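Local structure of myosin-I heavy chain (Dictyostelium discoideum, 5EJR) at residues I170-C173 with I174-E178; Q198-R201 with S202-N206; E321-Y324 with C325-D329; V398-P402 with E403-L407. The protein is an actin-based motor with ATPase activity, involved in the early steps of phagocytosis and adhesion, of which this chain is a MyTH4-FERM part of the tail. One frame throughout, in Å; residues are numbered along the deposited sequence. Where two conformers were deposited one is given.

Contact 1. Residues I170-C173 with I174-E178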
loop_
_atom_site.group_PDB
_atom_site.type_symbol
_atom_site.label_atom_id
_atom_site.label_comp_id
_atom_site.label_asym_id
_atom_site.label_seq_id
_atom_site.Cartn_x
_atom_site.Cartn_y
_atom_site.Cartn_z
ATOM N N ILE A 170 15.017 1.769 23.385
ATOM C CA ILE A 170 14.724 0.539 24.126
ATOM C C ILE A 170 13.352 0.692 24.779
ATOM O O ILE A 170 12.577 -0.274 24.822
ATOM C CB ILE A 170 15.832 0.178 25.159
ATOM C CG1 ILE A 170 17.159 -0.204 24.456
ATOM C CG2 ILE A 170 15.365 -0.947 26.102
ATOM C CD1 ILE A 170 18.452 -0.308 25.449
ATOM N N ALA A 171 13.048 1.905 25.285
ATOM C CA ALA A 171 11.746 2.167 25.895
ATOM C C ALA A 171 10.590 2.030 24.867
ATOM O O ALA A 171 9.499 1.615 25.265
ATOM C CB ALA A 171 11.725 3.544 26.539
ATOM N N VAL A 172 10.829 2.351 23.565
ATOM C CA VAL A 172 9.773 2.204 22.540
ATOM C C VAL A 172 9.557 0.701 22.247
ATOM O O VAL A 172 8.404 0.277 22.136
ATOM C CB VAL A 172 9.916 3.097 21.262
ATOM C CG1 VAL A 172 11.098 2.707 20.380
ATOM C CG2 VAL A 172 8.621 3.127 20.450
ATOM N N CYS A 173 10.652 -0.112 22.257
ATOM C CA CYS A 173 10.572 -1.569 22.094
ATOM C C CYS A 173 9.688 -2.153 23.171
ATOM O O CYS A 173 8.807 -2.952 22.861
ATOM C CB CYS A 173 11.957 -2.204 22.120
ATOM S SG CYS A 173 13.004 -1.742 20.727
ATOM N N ILE A 174 9.904 -1.723 24.431
ATOM C CA ILE A 174 9.145 -2.154 25.612
ATOM C C ILE A 174 7.668 -1.766 25.448
ATOM O O ILE A 174 6.798 -2.578 25.765
ATOM C CB ILE A 174 9.776 -1.569 26.918
ATOM C CG1 ILE A 174 11.192 -2.155 27.155
ATOM C CG2 ILE A 174 8.867 -1.769 28.157
ATOM C CD1 ILE A 174 12.126 -1.305 28.088
ATOM N N GLU A 175 7.392 -0.534 24.947
ATOM C CA GLU A 175 6.023 -0.041 24.715
ATOM C C GLU A 175 5.308 -0.936 23.697
ATOM O O GLU A 175 4.173 -1.352 23.934
ATOM C CB GLU A 175 6.040 1.421 24.212
ATOM C CG GLU A 175 4.656 2.003 23.923
ATOM C CD GLU A 175 4.554 3.046 22.820
ATOM O OE1 GLU A 175 5.523 3.813 22.614
ATOM O OE2 GLU A 175 3.478 3.118 22.183
ATOM N N LYS A 176 5.987 -1.243 22.581
ATOM C CA LYS A 176 5.452 -2.070 21.502
ATOM C C LYS A 176 5.234 -3.535 21.900
ATOM O O LYS A 176 4.367 -4.173 21.313
ATOM C CB LYS A 176 6.297 -1.954 20.224
ATOM C CG LYS A 176 6.327 -0.567 19.576
ATOM C CD LYS A 176 4.924 -0.016 19.268
ATOM C CE LYS A 176 4.950 1.404 18.768
ATOM N NZ LYS A 176 3.796 2.180 19.288
ATOM N N LEU A 177 5.994 -4.073 22.876
ATOM C CA LEU A 177 5.803 -5.457 23.333
ATOM C C LEU A 177 4.673 -5.485 24.351
ATOM O O LEU A 177 3.955 -6.478 24.452
ATOM C CB LEU A 177 7.092 -6.053 23.930
ATOM C CG LEU A 177 8.263 -6.265 22.957
ATOM C CD1 LEU A 177 9.564 -6.369 23.704
ATOM C CD2 LEU A 177 8.065 -7.514 22.084
ATOM N N GLU A 178 4.501 -4.377 25.099
ATOM C CA GLU A 178 3.413 -4.205 26.063
ATOM C C GLU A 178 2.058 -4.099 25.324
ATOM O O GLU A 178 1.026 -4.481 25.874
ATOM C CB GLU A 178 3.648 -2.936 26.897
ATOM C CG GLU A 178 4.522 -3.163 28.120
ATOM C CD GLU A 178 5.026 -1.929 28.851
ATOM O OE1 GLU A 178 4.756 -0.793 28.395
ATOM O OE2 GLU A 178 5.718 -2.108 29.879
#
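Ile170 meets Ile174 one helical turn on, and the two branched chains cross obliquely: the CG2 methyl of Ile170 lies 3.8 Å from CD1 of Ile174. Ile170 O accepts the amide of Ile174 at 3.1 Å from N, and Ile174 folds its own CG1 back over that oxygen because CG1 stands beside the backbone N (chi1 -65°). Ala171 follows with its carbonyl taken by Glu175 N; its methyl points away and rests on Asn156. Val172 O receives Lys176 N at 2.9 Å, while Val172 CG2 comes within 3.8 Å of Glu175 OE1. Glu175 bends at chi2, and Lys176 NZ meets its OE2 at 3.1 Å from above the carboxylate plane, a salt bridge between neighbours in sequence. With a leucine in place of Lys176, the Glu175 carboxylate is likely to lose its charged mate and be freer to turn. Cys173, the last residue of 170-173, has its carbonyl bonded to Leu177 N at 3.0 Å, and its side chain turns to Ile131. Ile170 and Cys173 thus face helix 121-137, while Ile174 and Leu177 pack on Leu152 of helix 142-159. This is the pattern of an amphipathic alpha-helix in the all-helical MyTH4 domain: an apolar side pressed into the bundle, Glu175 on the solvent side, and Lys176 lying along helix 121-137 at Ser135 and Ile136.

Contact 2. Residues Q198-R201 with S202-N206; sequences QSFR and SNLEN
Successive i to i+4 backbone hydrogen bonds run through residues 198-205, from the nearly straight Ser202 N to Gln198 O (2.9 Å, 176° at the hydrogen) to Glu205 N to Arg201 O, with Leu204 N also making a weak bond to Arg201 O. On one side Phe200 and Leu204 lie side by side and point the same way, Leu204 CD1 approaching the ring obliquely at 3.9 Å from Phe200 CZ. Beyond the segments the ring stacks with Tyr132, meets Phe133 edge-to-face and, like Leu204, touches Leu169 of helix 164-178. On another side, Ser202 holds OG between its backbone N and carbonyl carbon (chi1 57°), turned back toward the preceding turn. There a water bridges the two segments, accepting from Ser202 OG at 2.9 Å and donating to Ser199 O at 3.1 Å. Ser199 O therefore serves two donors, the water and Asn203 N (2.9 Å). Arg201 stretches out fully from CG to NE, and its NH2 forms a salt bridge with Glu129. The chemistry is divided: the aromatic and aliphatic pair joins this helix to the MyTH4 bundle, the arginine adds a charged tie to it, and the serine hydroxyl with its water supplements the backbone bonding of the helix.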
loop_
_atom_site.group_PDB
_atom_site.type_symbol
_atom_site.label_atom_id
_atom_site.label_comp_id
_atom_site.label_asym_id
_atom_site.label_seq_id
_atom_site.Cartn_x
_atom_site.Cartn_y
_atom_site.Cartn_z
ATOM N N GLN A 198 13.598 5.626 7.722
ATOM C CA GLN A 198 14.011 7.012 7.878
ATOM C C GLN A 198 13.053 7.818 8.743
ATOM O O GLN A 198 13.496 8.545 9.639
ATOM C CB GLN A 198 14.244 7.679 6.519
ATOM C CG GLN A 198 15.011 9.013 6.598
ATOM C CD GLN A 198 16.251 8.926 7.463
ATOM O OE1 GLN A 198 17.254 8.296 7.102
ATOM N NE2 GLN A 198 16.188 9.525 8.642
ATOM N N SER A 199 11.748 7.654 8.514
ATOM C CA SER A 199 10.732 8.342 9.302
ATOM C C SER A 199 10.850 7.984 10.779
ATOM O O SER A 199 10.910 8.891 11.612
ATOM C CB SER A 199 9.339 8.088 8.737
ATOM O OG SER A 199 9.242 8.777 7.497
ATOM N N PHE A 200 11.026 6.683 11.087
ATOM C CA PHE A 200 11.202 6.195 12.456
ATOM C C PHE A 200 12.446 6.838 13.141
ATOM O O PHE A 200 12.371 7.274 14.289
ATOM C CB PHE A 200 11.310 4.655 12.458
ATOM C CG PHE A 200 11.783 4.076 13.769
ATOM C CD1 PHE A 200 10.969 4.105 14.895
ATOM C CD2 PHE A 200 13.033 3.479 13.872
ATOM C CE1 PHE A 200 11.408 3.568 16.103
ATOM C CE2 PHE A 200 13.468 2.943 15.078
ATOM C CZ PHE A 200 12.649 2.981 16.181
ATOM N N ARG A 201 13.561 6.880 12.412
ATOM C CA ARG A 201 14.836 7.433 12.830
ATOM C C ARG A 201 14.751 8.922 13.128
ATOM O O ARG A 201 15.100 9.328 14.239
ATOM C CB ARG A 201 15.911 7.132 11.778
ATOM C CG ARG A 201 16.463 5.742 11.954
ATOM C CD ARG A 201 17.325 5.310 10.789
ATOM N NE ARG A 201 17.722 3.919 10.978
ATOM C CZ ARG A 201 18.469 3.223 10.137
ATOM N NH1 ARG A 201 18.891 3.768 9.003
ATOM N NH2 ARG A 201 18.775 1.965 10.403
ATOM N N SER A 202 14.235 9.730 12.169
ATOM C CA SER A 202 14.107 11.172 12.373
ATOM C C SER A 202 13.044 11.530 13.435
ATOM O O SER A 202 13.200 12.554 14.101
ATOM C CB SER A 202 13.905 11.913 11.055
ATOM O OG SER A 202 12.773 11.457 10.339
ATOM N N ASN A 203 12.032 10.671 13.666
ATOM C CA ASN A 203 11.056 10.925 14.730
ATOM C C ASN A 203 11.692 10.689 16.126
ATOM O O ASN A 203 11.326 11.372 17.081
ATOM C CB ASN A 203 9.772 10.120 14.547
ATOM C CG ASN A 203 8.764 10.313 15.658
ATOM O OD1 ASN A 203 7.987 11.274 15.673
ATOM N ND2 ASN A 203 8.777 9.416 16.637
ATOM N N LEU A 204 12.640 9.736 16.248
ATOM C CA LEU A 204 13.304 9.491 17.538
ATOM C C LEU A 204 14.388 10.531 17.793
ATOM O O LEU A 204 14.625 10.906 18.944
ATOM C CB LEU A 204 13.917 8.085 17.625
ATOM C CG LEU A 204 13.094 6.974 18.280
ATOM C CD1 LEU A 204 13.983 5.775 18.567
ATOM C CD2 LEU A 204 12.408 7.429 19.586
ATOM N N GLU A 205 15.076 10.950 16.714
ATOM C CA GLU A 205 16.145 11.937 16.757
ATOM C C GLU A 205 15.591 13.364 16.941
ATOM O O GLU A 205 15.955 14.031 17.911
ATOM C CB GLU A 205 17.027 11.824 15.498
ATOM C CG GLU A 205 18.282 12.691 15.525
ATOM C CD GLU A 205 19.436 12.246 14.641
ATOM O OE1 GLU A 205 20.204 13.126 14.185
ATOM O OE2 GLU A 205 19.598 11.021 14.432
ATOM N N ASN A 206 14.714 13.819 16.028
ATOM C CA ASN A 206 14.164 15.183 16.017
ATOM C C ASN A 206 12.793 15.363 16.689
ATOM O O ASN A 206 12.461 16.480 17.083
ATOM C CB ASN A 206 14.102 15.721 14.577
ATOM C CG ASN A 206 15.381 15.596 13.773
ATOM O OD1 ASN A 206 16.476 15.343 14.300
ATOM N ND2 ASN A 206 15.266 15.780 12.461
HETATM O O HOH W 1 9.931 11.761 10.851
#

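Contact 3. Residues E321-Y324 with C325-D329; sequences ELTY and CQIRD. With EDO (1,2-ethanediol), chain H.
Tyr324 and Arg328 run side by side in the same direction, one turn apart, with the ring and guanidinium planes 78° from each other. The phenol oxygen sits at the edge of the guanidinium, near its plane, and Arg328 CD comes within 3.4 Å of Tyr324 OH. Nearer the backbone, Arg328 CB lies over one face of the ring, offset toward the rim. Tyr324 reaches this position with CG anti to its backbone N (chi1 162°), and Arg328 is extended from CG to NE, so the two chains keep company along their length. A second parallel pair is Thr323 and Ile327, whose methyls Thr323 CG2 and Ile327 CD1 approach to 3.6 Å, tight apolar packing. Gln326 projects elsewhere, its chain straight: a water donates to Leu322 O at 3.1 Å and to Gln326 OE1 at 2.9 Å, and NE2 gives a bond to the O2 of an ethanediol probably left from crystallisation (2.9 Å, 159° at the hydrogen). Four i to i+4 backbone hydrogen bonds, such as Arg328 N to Tyr324 O at 2.9 Å, carry these groups. Beyond the segments, Arg328 NH2 is hydrogen-bonded to Gln371 O, Thr323 OG1 to Cys319 O and Arg296 NH1, and Gln326 OE1 to Arg296 N. Largely buried, with Tyr324 and Arg328 on Leu351 of helix 341-355 and Ile327 on Ile410 of helix 402-416, this helix belongs to the helical central lobe of the FERM domain.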
loop_
_atom_site.group_PDB
_atom_site.type_symbol
_atom_site.label_atom_id
_atom_site.label_comp_id
_atom_site.label_asym_id
_atom_site.label_seq_id
_atom_site.Cartn_x
_atom_site.Cartn_y
_atom_site.Cartn_z
ATOM N N GLU A 321 -15.175 20.129 -8.579
ATOM C CA GLU A 321 -13.990 20.563 -9.306
ATOM C C GLU A 321 -13.003 19.399 -9.537
ATOM O O GLU A 321 -12.500 19.224 -10.655
ATOM C CB GLU A 321 -13.348 21.785 -8.611
ATOM C CG GLU A 321 -12.249 22.474 -9.411
ATOM C CD GLU A 321 -12.585 22.839 -10.848
ATOM O OE1 GLU A 321 -13.776 23.081 -11.150
ATOM O OE2 GLU A 321 -11.650 22.882 -11.675
ATOM N N LEU A 322 -12.786 18.575 -8.512
ATOM C CA LEU A 322 -11.915 17.412 -8.632
ATOM C C LEU A 322 -12.504 16.389 -9.570
ATOM O O LEU A 322 -11.766 15.751 -10.318
ATOM C CB LEU A 322 -11.612 16.775 -7.294
ATOM C CG LEU A 322 -10.648 17.514 -6.396
ATOM C CD1 LEU A 322 -10.612 16.852 -5.022
ATOM C CD2 LEU A 322 -9.221 17.584 -7.012
ATOM N N THR A 323 -13.842 16.259 -9.555
ATOM C CA THR A 323 -14.553 15.342 -10.449
ATOM C C THR A 323 -14.410 15.779 -11.888
ATOM O O THR A 323 -14.093 14.942 -12.737
ATOM C CB THR A 323 -16.020 15.200 -10.030
ATOM O OG1 THR A 323 -16.039 14.734 -8.683
ATOM C CG2 THR A 323 -16.781 14.213 -10.924
ATOM N N TYR A 324 -14.702 17.066 -12.170
ATOM C CA TYR A 324 -14.610 17.604 -13.521
ATOM C C TYR A 324 -13.175 17.384 -14.050
ATOM O O TYR A 324 -13.010 16.854 -15.142
ATOM C CB TYR A 324 -15.011 19.105 -13.556
ATOM C CG TYR A 324 -14.503 19.782 -14.814
ATOM C CD1 TYR A 324 -15.009 19.441 -16.068
ATOM C CD2 TYR A 324 -13.462 20.705 -14.758
ATOM C CE1 TYR A 324 -14.515 20.027 -17.227
ATOM C CE2 TYR A 324 -12.933 21.265 -15.917
ATOM C CZ TYR A 324 -13.442 20.899 -17.149
ATOM O OH TYR A 324 -12.947 21.488 -18.274
ATOM N N CYS A 325 -12.171 17.799 -13.259
ATOM C CA CYS A 325 -10.739 17.668 -13.521
ATOM C C CYS A 325 -10.363 16.204 -13.850
ATOM O O CYS A 325 -9.620 15.972 -14.798
ATOM C CB CYS A 325 -9.945 18.210 -12.334
ATOM S SG CYS A 325 -8.146 18.189 -12.548
ATOM N N GLN A 326 -10.928 15.225 -13.112
ATOM C CA GLN A 326 -10.648 13.786 -13.310
ATOM C C GLN A 326 -11.241 13.275 -14.625
ATOM O O GLN A 326 -10.552 12.567 -15.347
ATOM C CB GLN A 326 -11.158 12.948 -12.123
ATOM C CG GLN A 326 -10.876 11.464 -12.269
ATOM C CD GLN A 326 -11.256 10.734 -11.013
ATOM O OE1 GLN A 326 -10.894 11.129 -9.917
ATOM N NE2 GLN A 326 -12.018 9.680 -11.150
ATOM N N ILE A 327 -12.483 13.649 -14.941
ATOM C CA ILE A 327 -13.138 13.186 -16.177
ATOM C C ILE A 327 -12.453 13.839 -17.392
ATOM O O ILE A 327 -12.281 13.184 -18.416
ATOM C CB ILE A 327 -14.655 13.489 -16.121
ATOM C CG1 ILE A 327 -15.297 12.700 -14.931
ATOM C CG2 ILE A 327 -15.341 13.116 -17.464
ATOM C CD1 ILE A 327 -16.605 13.349 -14.433
ATOM N N ARG A 328 -12.084 15.124 -17.266
ATOM C CA ARG A 328 -11.397 15.870 -18.332
ATOM C C ARG A 328 -10.050 15.208 -18.628
ATOM O O ARG A 328 -9.713 15.035 -19.791
ATOM C CB ARG A 328 -11.174 17.348 -17.961
ATOM C CG ARG A 328 -10.916 18.208 -19.226
ATOM C CD ARG A 328 -10.254 19.525 -18.845
ATOM N NE ARG A 328 -10.159 20.463 -19.971
ATOM C CZ ARG A 328 -9.130 20.511 -20.825
ATOM N NH1 ARG A 328 -8.128 19.651 -20.716
ATOM N NH2 ARG A 328 -9.109 21.415 -21.801
ATOM N N ASP A 329 -9.310 14.808 -17.580
ATOM C CA ASP A 329 -8.007 14.138 -17.707
ATOM C C ASP A 329 -8.125 12.798 -18.410
ATOM O O ASP A 329 -7.304 12.477 -19.293
ATOM C CB ASP A 329 -7.327 14.012 -16.341
ATOM C CG ASP A 329 -6.008 13.275 -16.413
ATOM O OD1 ASP A 329 -4.999 13.907 -16.784
ATOM O OD2 ASP A 329 -5.995 12.056 -16.130
HETATM C C1 EDO H . -15.596 8.194 -14.687
HETATM O O1 EDO H . -15.200 6.841 -14.746
HETATM C C2 EDO H . -14.809 9.106 -13.695
HETATM O O2 EDO H . -13.451 8.764 -13.481
HETATM O O HOH W 2 -10.188 13.702 -8.698
#

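Contact 4. Residues V398-P402 with E403-L407; sequences VSQTP and EYLKL
A threonine N-cap opens helix 402-416: Thr401 OG1 accepts the amide of Tyr404, 3.1 Å from its N and 155° at the hydrogen. The hydroxyl can do this because it stands between the backbone N and the carbonyl carbon (chi1 67°), turned to the first turn, where it also lies 3.3 Å from Tyr404 CB. Thr401 O takes Leu405 N at 3.1 Å, and Pro402, which has no amide hydrogen of its own, offers its carbonyl to Lys406 N. Just ahead of the cap, Gln400 lays its amide obliquely against the Tyr404 ring, the planes 32° apart, with OE1 3.2 Å from CD2 of Tyr404; a bend at chi2 carries the amide over to it. On the same residue, Gln400 CB packs at 3.9 Å from Leu405 CD2, and Leu405 is buried against Ile350 and Leu354 of helix 341-355. Cut back to alanine, Gln400 would lose its amide, which is likely to leave CD2 and CE2 of Tyr404 without that neighbour. Chemically, a side-chain oxygen accepts from an amide of the first turn, the usual role of an N-cap, while the loop before it leans on the helix through the Gln400 amide against the Tyr404 ring and Gln400 CB against Leu405.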
loop_
_atom_site.group_PDB
_atom_site.type_symbol
_atom_site.label_atom_id
_atom_site.label_comp_id
_atom_site.label_asym_id
_atom_site.label_seq_id
_atom_site.Cartn_x
_atom_site.Cartn_y
_atom_site.Cartn_z
ATOM N N VAL A 398 -24.346 28.599 -27.044
ATOM C CA VAL A 398 -24.786 29.878 -26.467
ATOM C C VAL A 398 -23.974 30.187 -25.205
ATOM O O VAL A 398 -23.237 29.309 -24.747
ATOM C CB VAL A 398 -26.317 29.939 -26.231
ATOM C CG1 VAL A 398 -27.054 30.172 -27.549
ATOM C CG2 VAL A 398 -26.835 28.684 -25.517
ATOM N N SER A 399 -24.084 31.422 -24.656
ATOM C CA SER A 399 -23.357 31.785 -23.437
ATOM C C SER A 399 -23.883 30.977 -22.260
ATOM O O SER A 399 -25.101 30.852 -22.100
ATOM C CB SER A 399 -23.487 33.273 -23.133
ATOM O OG SER A 399 -22.589 33.638 -22.098
ATOM N N GLN A 400 -22.956 30.367 -21.493
ATOM C CA GLN A 400 -23.260 29.556 -20.305
ATOM C C GLN A 400 -22.224 29.848 -19.236
ATOM O O GLN A 400 -21.109 30.251 -19.561
ATOM C CB GLN A 400 -23.245 28.046 -20.644
ATOM C CG GLN A 400 -24.220 27.599 -21.740
ATOM C CD GLN A 400 -25.662 27.489 -21.287
ATOM O OE1 GLN A 400 -26.035 27.837 -20.164
ATOM N NE2 GLN A 400 -26.500 26.953 -22.147
ATOM N N THR A 401 -22.569 29.621 -17.955
ATOM C CA THR A 401 -21.634 29.812 -16.855
ATOM C C THR A 401 -20.564 28.682 -16.904
ATOM O O THR A 401 -20.878 27.614 -17.432
ATOM C CB THR A 401 -22.363 29.724 -15.498
ATOM O OG1 THR A 401 -22.837 28.393 -15.307
ATOM C CG2 THR A 401 -23.498 30.755 -15.335
ATOM N N PRO A 402 -19.362 28.874 -16.311
ATOM C CA PRO A 402 -18.362 27.791 -16.267
ATOM C C PRO A 402 -18.877 26.519 -15.585
ATOM O O PRO A 402 -18.644 25.428 -16.082
ATOM C CB PRO A 402 -17.207 28.415 -15.479
ATOM C CG PRO A 402 -17.355 29.896 -15.711
ATOM C CD PRO A 402 -18.835 30.098 -15.658
ATOM N N GLU A 403 -19.619 26.648 -14.461
ATOM C CA GLU A 403 -20.207 25.470 -13.814
ATOM C C GLU A 403 -21.136 24.698 -14.761
ATOM O O GLU A 403 -21.110 23.464 -14.777
ATOM C CB GLU A 403 -21.017 25.887 -12.576
ATOM C CG GLU A 403 -21.545 24.686 -11.826
ATOM C CD GLU A 403 -22.075 25.052 -10.465
ATOM O OE1 GLU A 403 -21.259 25.128 -9.520
ATOM O OE2 GLU A 403 -23.305 25.239 -10.341
ATOM N N TYR A 404 -21.981 25.417 -15.502
ATOM C CA TYR A 404 -22.928 24.752 -16.395
ATOM C C TYR A 404 -22.236 24.051 -17.558
ATOM O O TYR A 404 -22.711 23.004 -18.005
ATOM C CB TYR A 404 -24.026 25.699 -16.861
ATOM C CG TYR A 404 -25.147 24.998 -17.580
ATOM C CD1 TYR A 404 -26.123 24.288 -16.876
ATOM C CD2 TYR A 404 -25.208 24.986 -18.970
ATOM C CE1 TYR A 404 -27.151 23.621 -17.544
ATOM C CE2 TYR A 404 -26.238 24.342 -19.645
ATOM C CZ TYR A 404 -27.195 23.644 -18.932
ATOM O OH TYR A 404 -28.175 22.990 -19.633
ATOM N N LEU A 405 -21.110 24.611 -18.035
ATOM C CA LEU A 405 -20.320 23.998 -19.102
ATOM C C LEU A 405 -19.648 22.696 -18.602
ATOM O O LEU A 405 -19.570 21.718 -19.339
ATOM C CB LEU A 405 -19.269 24.980 -19.620
ATOM C CG LEU A 405 -19.750 26.184 -20.466
ATOM C CD1 LEU A 405 -18.606 27.211 -20.610
ATOM C CD2 LEU A 405 -20.281 25.744 -21.854
ATOM N N LYS A 406 -19.220 22.672 -17.351
ATOM C CA LYS A 406 -18.603 21.497 -16.751
ATOM C C LYS A 406 -19.645 20.353 -16.621
ATOM O O LYS A 406 -19.341 19.209 -16.973
ATOM C CB LYS A 406 -17.922 21.849 -15.409
ATOM C CG LYS A 406 -16.709 22.803 -15.555
ATOM C CD LYS A 406 -16.175 23.239 -14.209
ATOM C CE LYS A 406 -15.229 24.404 -14.337
ATOM N NZ LYS A 406 -14.655 24.791 -13.032
ATOM N N LEU A 407 -20.899 20.711 -16.279
ATOM C CA LEU A 407 -22.003 19.749 -16.165
ATOM C C LEU A 407 -22.382 19.199 -17.533
ATOM O O LEU A 407 -22.677 18.013 -17.645
ATOM C CB LEU A 407 -23.244 20.407 -15.501
ATOM C CG LEU A 407 -23.122 20.782 -14.018
ATOM C CD1 LEU A 407 -24.233 21.740 -13.592
ATOM C CD2 LEU A 407 -23.188 19.568 -13.143
#

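How the contacts relate
The four contacts follow one another along the chain and fall into two pairs. Contacts 1 and 2 sit on successive helices, 164-178 and 194-205, of the MyTH4 part, their centres 16 Å apart and their nearest atoms about 4 Å apart. Contacts 3 and 4 belong to the FERM part; their centres are 15 Å apart and they touch directly, through a salt bridge from Glu321 OE1 to Lys406 NZ (2.7 Å) and the packing of Tyr324 CD2 on Lys406 CD (3.8 Å). Between the pairs the span is long: contacts 1 and 4 are 59 Å apart between centres, on opposite sides of the chain's centre, while contacts 2 and 3 are 37 Å apart. The ethanediol at contact 3 probably comes from crystallisation and says nothing of a natural ligand site.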